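2-keto-3-deoxygluconate kinase (Thermotoga maritima, PDB 2AFB) probably catalyses the ATP-dependent phosphorylation of 2-keto-3-deoxygluconate, as a pfkB-family sugar kinase with the ribokinase-like fold. Local coordinates at residues A139-F144 with Y300-G305; G146-L151 with L157-A162; K191-F196 with E211-I216; V200-A205 with G296-G301. All coordinates share one frame; numbering follows the deposited sequence.

Contact 1 of 4, residues A139-F144 with Y300-G305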
# COMPACT_ATOMS: atom_id res chain seq x y z
N ALA A 139 26.64 30.13 -18.14
CA ALA A 139 26.85 28.75 -17.67
C ALA A 139 28.33 28.49 -17.37
O ALA A 139 29.19 28.87 -18.14
CB ALA A 139 26.33 27.72 -18.71
N ARG A 140 28.60 27.81 -16.27
CA ARG A 140 29.98 27.41 -15.95
C ARG A 140 30.23 26.01 -16.50
O ARG A 140 31.39 25.58 -16.62
CB ARG A 140 30.21 27.39 -14.44
CG ARG A 140 29.58 28.54 -13.67
CD ARG A 140 30.53 29.66 -13.39
NE ARG A 140 31.25 29.51 -12.11
CZ ARG A 140 31.17 30.32 -11.04
NH1 ARG A 140 30.35 31.38 -10.99
NH2 ARG A 140 31.92 30.06 -9.99
N TRP A 141 29.16 25.31 -16.86
CA TRP A 141 29.25 23.89 -17.21
C TRP A 141 28.07 23.42 -18.02
O TRP A 141 26.96 23.86 -17.79
CB TRP A 141 29.33 23.01 -15.95
CG TRP A 141 30.00 21.71 -16.17
CD1 TRP A 141 29.48 20.60 -16.78
CD2 TRP A 141 31.33 21.33 -15.75
NE1 TRP A 141 30.38 19.58 -16.78
CE2 TRP A 141 31.52 19.99 -16.12
CE3 TRP A 141 32.32 21.96 -15.02
CZ2 TRP A 141 32.69 19.28 -15.83
CZ3 TRP A 141 33.53 21.28 -14.76
CH2 TRP A 141 33.70 19.96 -15.18
N PHE A 142 28.37 22.53 -18.98
CA PHE A 142 27.42 21.82 -19.83
C PHE A 142 27.75 20.32 -19.91
O PHE A 142 28.89 19.91 -20.20
CB PHE A 142 27.39 22.39 -21.23
CG PHE A 142 26.42 21.72 -22.12
CD1 PHE A 142 25.08 21.86 -21.92
CD2 PHE A 142 26.85 20.89 -23.15
CE1 PHE A 142 24.18 21.22 -22.75
CE2 PHE A 142 25.93 20.23 -23.97
CZ PHE A 142 24.62 20.42 -23.79
N HIS A 143 26.75 19.53 -19.64
CA HIS A 143 26.85 18.08 -19.59
C HIS A 143 25.84 17.38 -20.52
O HIS A 143 24.67 17.75 -20.54
CB HIS A 143 26.66 17.56 -18.15
CG HIS A 143 26.76 16.08 -18.06
ND1 HIS A 143 27.96 15.42 -18.17
CD2 HIS A 143 25.80 15.13 -17.98
CE1 HIS A 143 27.74 14.12 -18.10
NE2 HIS A 143 26.43 13.92 -18.02
N PHE A 144 26.31 16.36 -21.28
CA PHE A 144 25.44 15.50 -22.11
C PHE A 144 25.94 14.09 -22.02
O PHE A 144 27.05 13.86 -21.51
CB PHE A 144 25.34 15.95 -23.61
CG PHE A 144 26.63 15.79 -24.42
CD1 PHE A 144 27.70 16.67 -24.25
CD2 PHE A 144 26.75 14.78 -25.37
CE1 PHE A 144 28.86 16.52 -25.00
CE2 PHE A 144 27.87 14.61 -26.09
CZ PHE A 144 28.94 15.48 -25.91
N TYR A 300 30.67 18.42 -9.85
CA TYR A 300 30.64 19.20 -8.63
C TYR A 300 32.07 19.40 -8.15
O TYR A 300 32.46 20.52 -7.93
CB TYR A 300 29.78 18.53 -7.54
CG TYR A 300 29.74 19.31 -6.26
CD1 TYR A 300 29.06 20.52 -6.17
CD2 TYR A 300 30.44 18.88 -5.13
CE1 TYR A 300 29.04 21.26 -4.97
CE2 TYR A 300 30.44 19.62 -3.95
CZ TYR A 300 29.72 20.80 -3.89
OH TYR A 300 29.72 21.51 -2.72
N GLY A 301 32.85 18.32 -8.02
CA GLY A 301 34.21 18.43 -7.51
C GLY A 301 35.11 19.33 -8.35
O GLY A 301 35.97 20.02 -7.85
N SER A 302 34.93 19.28 -9.66
CA SER A 302 35.71 20.07 -10.55
C SER A 302 35.37 21.55 -10.40
O SER A 302 36.27 22.36 -10.37
CB SER A 302 35.51 19.61 -11.98
OG SER A 302 35.86 18.25 -12.08
N LEU A 303 34.08 21.88 -10.29
CA LEU A 303 33.63 23.24 -10.01
C LEU A 303 34.15 23.73 -8.70
O LEU A 303 34.49 24.91 -8.57
CB LEU A 303 32.13 23.36 -10.03
CG LEU A 303 31.58 23.23 -11.48
CD1 LEU A 303 30.09 23.07 -11.53
CD2 LEU A 303 32.00 24.46 -12.34
N MSE A 304 34.25 22.86 -7.71
CA MSE A 304 34.72 23.35 -6.39
C MSE A 304 36.23 23.42 -6.29
O MSE A 304 36.75 23.94 -5.31
CB MSE A 304 34.20 22.43 -5.26
CG MSE A 304 32.70 22.44 -5.01
SE MSE A 304 31.95 24.24 -4.76
CE MSE A 304 31.05 24.32 -6.37
N GLY A 305 36.95 22.87 -7.26
CA GLY A 305 38.43 22.88 -7.14
C GLY A 305 38.93 21.86 -6.14
O GLY A 305 39.91 22.13 -5.40

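Contact 2 of 4, residues G146-L151 with L157-A162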
# COMPACT_ATOMS: atom_id res chain seq x y z
N GLY A 146 25.98 10.03 -24.24
CA GLY A 146 25.81 9.31 -25.53
C GLY A 146 24.47 8.59 -25.73
O GLY A 146 24.17 8.05 -26.81
N ILE A 147 23.64 8.56 -24.70
CA ILE A 147 22.30 8.04 -24.84
C ILE A 147 21.49 8.93 -25.78
O ILE A 147 20.64 8.43 -26.51
CB ILE A 147 21.62 7.96 -23.47
CG1 ILE A 147 22.10 6.70 -22.76
CG2 ILE A 147 20.10 7.90 -23.62
CD1 ILE A 147 22.05 6.82 -21.29
N THR A 148 21.76 10.23 -25.79
CA THR A 148 20.88 11.18 -26.48
C THR A 148 20.92 11.27 -28.03
O THR A 148 19.89 11.30 -28.66
CB THR A 148 21.09 12.57 -25.86
OG1 THR A 148 20.81 12.45 -24.47
CG2 THR A 148 20.12 13.56 -26.46
N PRO A 149 22.10 11.34 -28.64
CA PRO A 149 22.11 11.47 -30.09
C PRO A 149 21.22 10.46 -30.82
O PRO A 149 20.48 10.86 -31.71
CB PRO A 149 23.60 11.30 -30.46
CG PRO A 149 24.33 11.84 -29.25
CD PRO A 149 23.47 11.35 -28.07
N PRO A 150 21.29 9.17 -30.46
CA PRO A 150 20.50 8.21 -31.22
C PRO A 150 19.01 8.21 -30.92
O PRO A 150 18.29 7.43 -31.51
CB PRO A 150 21.11 6.86 -30.83
CG PRO A 150 21.78 7.08 -29.53
CD PRO A 150 22.02 8.53 -29.35
N LEU A 151 18.53 9.04 -30.00
CA LEU A 151 17.09 8.96 -29.67
C LEU A 151 16.18 9.44 -30.77
O LEU A 151 15.07 8.95 -30.90
CB LEU A 151 16.76 9.73 -28.40
CG LEU A 151 17.50 9.19 -27.19
CD1 LEU A 151 17.25 10.06 -25.97
CD2 LEU A 151 17.10 7.72 -26.98
N LEU A 157 22.08 17.03 -34.30
CA LEU A 157 22.22 18.41 -34.69
C LEU A 157 21.94 19.35 -33.53
O LEU A 157 22.59 20.37 -33.41
CB LEU A 157 21.33 18.74 -35.89
CG LEU A 157 21.66 18.07 -37.23
CD1 LEU A 157 20.80 18.69 -38.34
CD2 LEU A 157 23.14 18.21 -37.62
N ILE A 158 20.94 19.03 -32.71
CA ILE A 158 20.65 19.82 -31.52
C ILE A 158 21.85 19.87 -30.55
O ILE A 158 22.16 20.94 -29.99
CB ILE A 158 19.42 19.31 -30.77
CG1 ILE A 158 18.18 19.49 -31.63
CG2 ILE A 158 19.26 20.08 -29.44
CD1 ILE A 158 16.94 18.72 -31.21
N LEU A 159 22.51 18.73 -30.35
CA LEU A 159 23.71 18.70 -29.49
C LEU A 159 24.85 19.49 -30.07
O LEU A 159 25.57 20.18 -29.35
CB LEU A 159 24.20 17.28 -29.19
CG LEU A 159 23.63 16.85 -27.85
CD1 LEU A 159 23.64 15.31 -27.68
CD2 LEU A 159 24.42 17.61 -26.74
N GLU A 160 25.03 19.36 -31.39
CA GLU A 160 26.07 20.11 -32.06
C GLU A 160 25.84 21.60 -31.92
O GLU A 160 26.81 22.35 -31.74
CB GLU A 160 26.17 19.74 -33.53
CG GLU A 160 27.51 20.15 -34.12
CD GLU A 160 27.72 19.67 -35.54
OE1 GLU A 160 28.85 19.85 -36.05
OE2 GLU A 160 26.78 19.12 -36.15
N ASP A 161 24.58 22.02 -32.05
CA ASP A 161 24.19 23.43 -31.81
C ASP A 161 24.64 23.84 -30.42
O ASP A 161 25.28 24.87 -30.25
CB ASP A 161 22.68 23.66 -31.88
CG ASP A 161 22.11 23.61 -33.29
OD1 ASP A 161 22.87 23.78 -34.27
OD2 ASP A 161 20.88 23.38 -33.43
N ALA A 162 24.28 23.04 -29.41
CA ALA A 162 24.65 23.36 -28.02
C ALA A 162 26.16 23.44 -27.81
O ALA A 162 26.67 24.29 -27.09
CB ALA A 162 24.05 22.30 -27.03

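Contact 3 of 4, residues K191-F196 with E211-I216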
# COMPACT_ATOMS: atom_id res chain seq x y z
N LYS A 191 30.85 6.90 -35.31
CA LYS A 191 30.74 7.88 -36.40
C LYS A 191 30.25 9.23 -35.84
O LYS A 191 30.72 10.27 -36.26
CB LYS A 191 29.83 7.38 -37.54
CG LYS A 191 30.57 6.96 -38.86
CD LYS A 191 31.10 5.49 -38.89
CE LYS A 191 32.45 5.28 -38.13
NZ LYS A 191 32.52 3.98 -37.37
N VAL A 192 29.34 9.20 -34.87
CA VAL A 192 28.72 10.39 -34.29
C VAL A 192 29.48 10.99 -33.09
O VAL A 192 29.60 12.21 -32.95
CB VAL A 192 27.24 10.06 -33.81
CG1 VAL A 192 26.63 11.24 -33.06
CG2 VAL A 192 26.37 9.69 -35.04
N MSE A 193 29.97 10.14 -32.22
CA MSE A 193 30.53 10.62 -30.97
C MSE A 193 31.98 11.10 -31.08
O MSE A 193 32.41 11.94 -30.31
CB MSE A 193 30.45 9.52 -29.95
CG MSE A 193 29.00 9.14 -29.66
SE MSE A 193 28.07 10.58 -28.58
CE MSE A 193 29.04 10.33 -26.76
N ILE A 194 32.74 10.54 -32.00
CA ILE A 194 34.16 10.89 -32.10
C ILE A 194 34.26 12.35 -32.48
O ILE A 194 34.94 13.09 -31.78
CB ILE A 194 34.95 9.91 -33.01
CG1 ILE A 194 35.32 8.70 -32.17
CG2 ILE A 194 36.22 10.56 -33.60
CD1 ILE A 194 35.61 7.42 -32.93
N PRO A 195 33.54 12.81 -33.52
CA PRO A 195 33.54 14.25 -33.78
C PRO A 195 33.18 15.15 -32.59
O PRO A 195 33.77 16.18 -32.43
CB PRO A 195 32.52 14.41 -34.92
CG PRO A 195 32.65 13.14 -35.67
CD PRO A 195 32.74 12.09 -34.53
N PHE A 196 32.26 14.72 -31.73
CA PHE A 196 31.90 15.55 -30.58
C PHE A 196 33.03 15.67 -29.56
O PHE A 196 33.05 16.59 -28.75
CB PHE A 196 30.65 15.00 -29.88
CG PHE A 196 29.36 15.12 -30.67
CD1 PHE A 196 29.14 16.16 -31.58
CD2 PHE A 196 28.35 14.22 -30.47
CE1 PHE A 196 27.94 16.27 -32.28
CE2 PHE A 196 27.14 14.31 -31.17
CZ PHE A 196 26.93 15.34 -32.07
N GLU A 211 35.92 1.20 -25.28
CA GLU A 211 36.18 0.26 -26.38
C GLU A 211 35.17 0.55 -27.49
O GLU A 211 35.56 0.73 -28.62
CB GLU A 211 36.09 -1.20 -25.95
N LYS A 212 33.89 0.64 -27.15
CA LYS A 212 32.83 0.72 -28.15
C LYS A 212 32.77 2.06 -28.85
O LYS A 212 32.72 2.11 -30.07
CB LYS A 212 31.45 0.45 -27.55
CG LYS A 212 31.18 -1.01 -27.15
CD LYS A 212 31.18 -1.96 -28.34
CE LYS A 212 30.56 -3.33 -28.00
NZ LYS A 212 31.18 -4.40 -28.85
N VAL A 213 32.72 3.13 -28.08
CA VAL A 213 32.48 4.44 -28.66
C VAL A 213 33.74 5.09 -29.20
O VAL A 213 33.68 5.86 -30.13
CB VAL A 213 31.82 5.40 -27.65
CG1 VAL A 213 31.60 6.78 -28.28
CG2 VAL A 213 30.50 4.82 -27.18
N LEU A 214 34.88 4.82 -28.57
CA LEU A 214 36.10 5.45 -28.96
C LEU A 214 37.03 4.50 -29.69
O LEU A 214 38.01 4.94 -30.28
CB LEU A 214 36.80 6.07 -27.74
CG LEU A 214 36.10 7.23 -27.03
CD1 LEU A 214 37.07 7.86 -26.02
CD2 LEU A 214 35.58 8.30 -27.99
N GLY A 215 36.73 3.21 -29.65
CA GLY A 215 37.60 2.21 -30.27
C GLY A 215 38.95 2.05 -29.58
O GLY A 215 39.91 1.63 -30.20
N ILE A 216 39.03 2.37 -28.30
CA ILE A 216 40.28 2.22 -27.59
C ILE A 216 40.17 1.14 -26.53
O ILE A 216 39.17 1.05 -25.82
CB ILE A 216 40.72 3.53 -26.95
CG1 ILE A 216 41.00 4.57 -28.04
CG2 ILE A 216 41.97 3.29 -26.10
CD1 ILE A 216 41.31 5.99 -27.53

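Contact 4 of 4, residues V200-A205 with G296-G301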
# COMPACT_ATOMS: atom_id res chain seq x y z
N VAL A 200 34.73 18.29 -26.06
CA VAL A 200 34.59 17.75 -24.70
C VAL A 200 35.85 17.95 -23.89
O VAL A 200 36.93 17.60 -24.35
CB VAL A 200 34.24 16.25 -24.75
CG1 VAL A 200 34.23 15.64 -23.35
CG2 VAL A 200 32.87 16.05 -25.43
N ASP A 201 35.71 18.48 -22.68
CA ASP A 201 36.86 18.70 -21.75
C ASP A 201 37.06 17.58 -20.70
O ASP A 201 38.18 17.26 -20.30
CB ASP A 201 36.66 20.04 -21.02
CG ASP A 201 36.48 21.21 -21.99
OD1 ASP A 201 37.42 21.49 -22.76
OD2 ASP A 201 35.38 21.81 -22.02
N VAL A 202 35.95 17.01 -20.27
CA VAL A 202 35.90 16.01 -19.20
C VAL A 202 35.11 14.80 -19.72
O VAL A 202 33.94 14.94 -20.07
CB VAL A 202 35.18 16.59 -17.99
CG1 VAL A 202 35.06 15.51 -16.87
CG2 VAL A 202 35.88 17.88 -17.52
N LEU A 203 35.76 13.64 -19.72
CA LEU A 203 35.16 12.36 -20.17
C LEU A 203 34.79 11.52 -18.98
O LEU A 203 35.59 11.38 -18.03
CB LEU A 203 36.17 11.56 -21.00
CG LEU A 203 35.59 10.34 -21.71
CD1 LEU A 203 34.70 10.76 -22.86
CD2 LEU A 203 36.71 9.45 -22.23
N ILE A 204 33.57 11.00 -19.02
CA ILE A 204 33.06 10.09 -18.02
C ILE A 204 32.68 8.82 -18.80
O ILE A 204 32.06 8.90 -19.87
CB ILE A 204 31.85 10.71 -17.27
CG1 ILE A 204 32.32 11.96 -16.54
CG2 ILE A 204 31.27 9.73 -16.30
CD1 ILE A 204 31.29 13.04 -16.47
N ALA A 205 33.12 7.68 -18.29
CA ALA A 205 32.94 6.41 -18.99
C ALA A 205 33.17 5.20 -18.09
O ALA A 205 33.56 5.33 -16.93
CB ALA A 205 33.90 6.34 -20.15
N GLY A 296 27.74 13.58 -11.76
CA GLY A 296 27.33 14.71 -10.92
C GLY A 296 28.38 15.11 -9.92
O GLY A 296 28.80 16.28 -9.79
N ALA A 297 28.85 14.11 -9.22
CA ALA A 297 29.85 14.38 -8.19
C ALA A 297 31.19 14.84 -8.81
O ALA A 297 31.92 15.71 -8.27
CB ALA A 297 30.02 13.15 -7.32
N LEU A 298 31.53 14.26 -9.95
CA LEU A 298 32.80 14.65 -10.59
C LEU A 298 32.73 16.09 -11.11
O LEU A 298 33.71 16.88 -10.98
CB LEU A 298 33.13 13.68 -11.72
CG LEU A 298 34.48 13.89 -12.40
CD1 LEU A 298 35.63 13.78 -11.43
CD2 LEU A 298 34.61 12.87 -13.52
N ILE A 299 31.56 16.46 -11.64
CA ILE A 299 31.32 17.83 -12.10
C ILE A 299 31.39 18.79 -10.91
O ILE A 299 32.05 19.84 -10.96
CB ILE A 299 29.96 17.95 -12.75
CG1 ILE A 299 29.98 17.20 -14.08
CG2 ILE A 299 29.58 19.37 -12.99
CD1 ILE A 299 28.57 16.94 -14.62
N TYR A 300 30.67 18.42 -9.85
CA TYR A 300 30.64 19.20 -8.63
C TYR A 300 32.07 19.40 -8.15
O TYR A 300 32.46 20.52 -7.93
CB TYR A 300 29.78 18.53 -7.54
CG TYR A 300 29.74 19.31 -6.26
CD1 TYR A 300 29.06 20.52 -6.17
CD2 TYR A 300 30.44 18.88 -5.13
CE1 TYR A 300 29.04 21.26 -4.97
CE2 TYR A 300 30.44 19.62 -3.95
CZ TYR A 300 29.72 20.80 -3.89
OH TYR A 300 29.72 21.51 -2.72
N GLY A 301 32.85 18.32 -8.02
CA GLY A 301 34.21 18.43 -7.51
C GLY A 301 35.11 19.33 -8.35
O GLY A 301 35.97 20.02 -7.85

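Contact 1 of 4, residues A139-F144 with Y300-G305
The hydroxyl OG of S302, whose CB rests against the indole of W141, is held by two groups: it hydrogen-bonds to the carbonyl O of L298 one turn earlier in its own helix, and to NZ of K311. With its polar end engaged there, the serine offers carbon to the strand. S302 CB approaches the outer end of the six-membered ring obliquely, 3.7 Å from W141 CH2. Nearer the strand backbone, L303 applies its CD2 methyl to the same ring, 3.7 Å from W141 CE3, and L303 CG follows at 3.8 Å from W141 CE3. The same methyl also reaches back to R140, with R140 CB 4.0 Å from L303 CD2. Strand 139-145 lies in the central, largely parallel sheet of the ribokinase-like fold, and this contact joins the sheet to the C-terminal end of helix 290-304. The indole turns to the helix with CG roughly anti to the backbone N (chi1 -154°), while its NE1 is bonded to OG of S174 on the neighbouring strand. With the ring gone, as with an alanine here, a gap is likely to open beneath S302 and L303, and the S174 hydroxyl would probably lose its indole donor. Beyond L303 the helix ends in a Schellman motif: G305, with positive phi (76°), leaves the helical path, and G305 N is 3.2 Å from S302 O.

Contact 2 of 4, residues G146-L151 with L157-A162
The backbones of P149 and L159 approach to 7.4 Å between their CA atoms, where residues 146-149, which coil like a helix without its regular hydrogen bonding, pass alongside a regular turn of helix 155-169. The contact thus lies in the first half of a beta-alpha-beta crossover: strand 139-145 runs into this loop, the helix follows, and the chain then returns to the sheet in the adjacent parallel strand 172-176. One methyl group carries the packing. L159 points from the helix toward the loop, and its CD1 comes 3.9 Å from P149 CG and 4.0 Å from P149 CD, the leucine crossing the proline ring obliquely. T148 meets the same methyl from a direction roughly at right angles to the leucine, with its CG2 4.1 Å from L159 CD1. The threonine divides its two branches by chemistry. With CG2 anti to the backbone N (OG1 chi1 -58°), the methyl faces the leucine, while OG1 hydrogen-bonds to OE2 of E47 on helix 46-56. No polar bond crosses between the two segments, and all three touching residues are buried. The loop has its own internal closure, in which L151 N bonds to T148 O at 3.0 Å. The other branch of the leucine faces the sheet rather than the loop: the CD2 methyl of L159 packs on CB of F144 and on the ring atom CZ of F142.

Contact 3 of 4, residues K191-F196 with E211-I216
Following Q190, whose NE2 hydrogen-bonds to K212 O, helix 186-196 turns the selenomethionine M193 toward V213 for the tightest touch here: M193 CB is only 3.4 Å from V213 CG1, closer than ordinary van der Waals contact, with M193 CG following at 3.8 Å from V213 CG1. The valine presents this methyl with CG1 anti to its backbone N (chi1 178°). Past CG the M193 chain bends at chi2 and chi3, and its end packs on the loop that follows strand 139-145, with the CE methyl against CA of G146. Next in sequence, I194 reaches over the end of helix 207-214, I194 CD1 lying 3.7 Å from V213 O and I194 CG1 4.2 Å from L214 CD2. The two helices stand before and after strand 202-205 and cover the same face of the central beta sheet in the alpha/beta ribokinase-like fold. Y244 of helix 230-244 touches both I194 and L214. At P195 helix 186-196 is kinked, because the proline N has no bond to the preceding turn. F196 then turns to helix 155-169, where it meets E160 and L163.

Contact 4 of 4, residues V200-A205 with G296-G301
Helix 290-304 packs on one face of the central sheet, and here its middle turns meet strand 202-205 through a single leucine. L298 points at the strand and places CD2 over two residues whose side chains emerge on the same face: L298 CD2 is 3.9 Å from I204 CG1 and 4.3 Å from V202 CG1. The L298 side chain extends from the helix with CG anti to the backbone N (chi1 -175°), which carries the methyl across to the sheet; the side chains of L298 and I204 lie alongside each other, running antiparallel. L203, between the two contact residues, points away to the other face of the sheet. Strand 139-145, two places along the sheet, adds to the surface under the helix: the indole of W141 touches both V202 and I299. On the far side of the helix, A297 packs on helix 308-322 and on F53 of helix 46-56. The N-terminal end of helix 290-304 carries the GAGD signature of pfkB kinases, which in relatives shapes the anion hole and supplies the catalytic base. A helix layer packed on a central, mostly parallel sheet, with further helices on the other face, is the alpha/beta/alpha sandwich of ribokinase-like enzymes.

From the N terminus, strand 139-145 opens contact 1, which closes only at the end of helix 290-304 and spans everything else. Contact 2 comes next, a short local closure between the strand's exit loop and helix 155-169, nested inside contact 1. Helix 186-196 then opens contact 3, and strand 202-205 opens contact 4 before 211-216 closes contact 3, so these two cross. Contact 4 ends on the helix that also ends contact 1, sharing Y300 and G301. Contacts 1 and 4 tie two strands of the sheet to helix 290-304 on one face, while contact 2 joins the loop 146-151 to helix 155-169, and contact 3 joins helices 186-196 and 207-214, on the other.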